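Local coordinates for protein BRIC1 (Synthetic construct, PDB 6FF6) that is a computationally designed helical repeat protein with a novel corrugated architecture, built by an interface-driven strategy, at residues Asp100-Asn103 with Leu104-Leu108. Sequence-based numbering, arbitrary orientation.
Sequences DIIN and LFLEL
I101 and F105, one helical turn apart, meet through both backbone and side chain and give a compact example of how an alpha-helix pairs its own polar groups. The N-H of F105 reaches the carbonyl of I101 with N to O at 3.0 Å, and the same i to i+4 pattern joins L104 N to D100 O, L106 N to I102 O and E107 N to N103 O. At the start of the helix, the N-H of I101 is hydrogen-bonded to OD1 of N98. Hydrocarbon follows the same spacing: a chi1 of -74° puts CG1 of I101 beside the backbone N and leaves CG2 anti to it, where that methyl comes within 3.7 Å of F105 CE2. F105 continues onto M83 and M86 of helix 74-92 and L41 of helix 23-42, in an all-helical bundle whose sequence resembles Hpt domains. The L106 branch rests on the I102 carbonyl, CG 3.5 Å from I102 O, while its CD1 is 4.4 Å from I102 CG2. L104 packs on Q143 of the second subunit, while E107 makes a long, weak ion pair with K139 of that subunit. Because the main-chain bonds already satisfy the N-H groups of L104 and F105 and the C=O of I101, the side chains of I101 and F105 can serve apolar packing within the bundle, and that of L108 packing on V136 of the second subunit.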
loop_
_atom_site.group_PDB
_atom_site.type_symbol
_atom_site.label_atom_id
_atom_site.label_comp_id
_atom_site.label_asym_id
_atom_site.label_seq_id
_atom_site.Cartn_x
_atom_site.Cartn_y
_atom_site.Cartn_z
ATOM N N ASP A 100 11.082 33.266 7.446
ATOM C CA ASP A 100 10.840 32.454 6.243
ATOM C C ASP A 100 11.145 30.970 6.502
ATOM O O ASP A 100 10.341 30.110 6.145
ATOM C CB ASP A 100 11.664 32.954 5.019
ATOM C CG ASP A 100 11.768 34.462 4.771
ATOM O OD1 ASP A 100 12.326 35.183 5.644
ATOM O OD2 ASP A 100 11.372 34.910 3.674
ATOM N N ILE A 101 12.305 30.689 7.122
ATOM C CA ILE A 101 12.781 29.347 7.446
ATOM C C ILE A 101 11.866 28.684 8.425
ATOM O O ILE A 101 11.502 27.528 8.222
ATOM C CB ILE A 101 14.259 29.385 7.886
ATOM C CG1 ILE A 101 15.124 29.618 6.633
ATOM C CG2 ILE A 101 14.675 28.101 8.598
ATOM C CD1 ILE A 101 16.439 30.251 6.858
ATOM N N ILE A 102 11.414 29.436 9.430
ATOM C CA ILE A 102 10.458 28.928 10.407
ATOM C C ILE A 102 9.119 28.571 9.716
ATOM O O ILE A 102 8.530 27.534 10.030
ATOM C CB ILE A 102 10.329 29.890 11.622
ATOM C CG1 ILE A 102 11.669 29.899 12.420
ATOM C CG2 ILE A 102 9.182 29.463 12.539
ATOM C CD1 ILE A 102 11.869 31.005 13.456
ATOM N N ASN A 103 8.686 29.378 8.735
ATOM C CA ASN A 103 7.466 29.091 7.980
ATOM C C ASN A 103 7.620 27.821 7.169
ATOM O O ASN A 103 6.652 27.054 7.057
ATOM C CB ASN A 103 7.085 30.243 7.072
ATOM C CG ASN A 103 6.528 31.427 7.802
ATOM O OD1 ASN A 103 5.947 31.304 8.891
ATOM N ND2 ASN A 103 6.682 32.603 7.205
ATOM N N LEU A 104 8.833 27.583 6.622
ATOM C CA LEU A 104 9.152 26.370 5.873
ATOM C C LEU A 104 9.047 25.150 6.805
ATOM O O LEU A 104 8.485 24.128 6.408
ATOM C CB LEU A 104 10.573 26.452 5.323
ATOM C CG LEU A 104 10.742 26.295 3.850
ATOM C CD1 LEU A 104 12.115 26.761 3.448
ATOM C CD2 LEU A 104 10.530 24.852 3.420
ATOM N N PHE A 105 9.557 25.279 8.052
ATOM C CA PHE A 105 9.494 24.256 9.084
ATOM C C PHE A 105 8.060 23.946 9.407
ATOM O O PHE A 105 7.712 22.782 9.590
ATOM C CB PHE A 105 10.237 24.708 10.346
ATOM C CG PHE A 105 11.735 24.516 10.348
ATOM C CD1 PHE A 105 12.308 23.352 9.858
ATOM C CD2 PHE A 105 12.575 25.479 10.883
ATOM C CE1 PHE A 105 13.694 23.168 9.899
ATOM C CE2 PHE A 105 13.965 25.297 10.899
ATOM C CZ PHE A 105 14.516 24.162 10.369
ATOM N N LEU A 106 7.201 24.960 9.402
ATOM C CA LEU A 106 5.780 24.721 9.674
ATOM C C LEU A 106 5.140 23.946 8.546
ATOM O O LEU A 106 4.381 23.021 8.790
ATOM C CB LEU A 106 5.018 26.024 9.994
ATOM C CG LEU A 106 5.378 26.654 11.325
ATOM C CD1 LEU A 106 5.127 28.126 11.306
ATOM C CD2 LEU A 106 4.680 25.943 12.481
ATOM N N GLU A 107 5.516 24.259 7.317
ATOM C CA GLU A 107 5.022 23.572 6.133
ATOM C C GLU A 107 5.496 22.126 6.080
ATOM O O GLU A 107 4.736 21.257 5.665
ATOM C CB GLU A 107 5.411 24.347 4.881
ATOM C CG GLU A 107 4.642 25.655 4.759
ATOM C CD GLU A 107 4.587 26.268 3.371
ATOM O OE1 GLU A 107 5.647 26.707 2.862
ATOM O OE2 GLU A 107 3.472 26.324 2.800
ATOM N N LEU A 108 6.717 21.854 6.539
ATOM C CA LEU A 108 7.278 20.498 6.599
ATOM C C LEU A 108 6.534 19.685 7.652
ATOM O O LEU A 108 6.245 18.510 7.424
ATOM C CB LEU A 108 8.787 20.551 6.927
ATOM C CG LEU A 108 9.707 21.098 5.805
ATOM C CD1 LEU A 108 11.127 21.143 6.245
ATOM C CD2 LEU A 108 9.646 20.215 4.576
#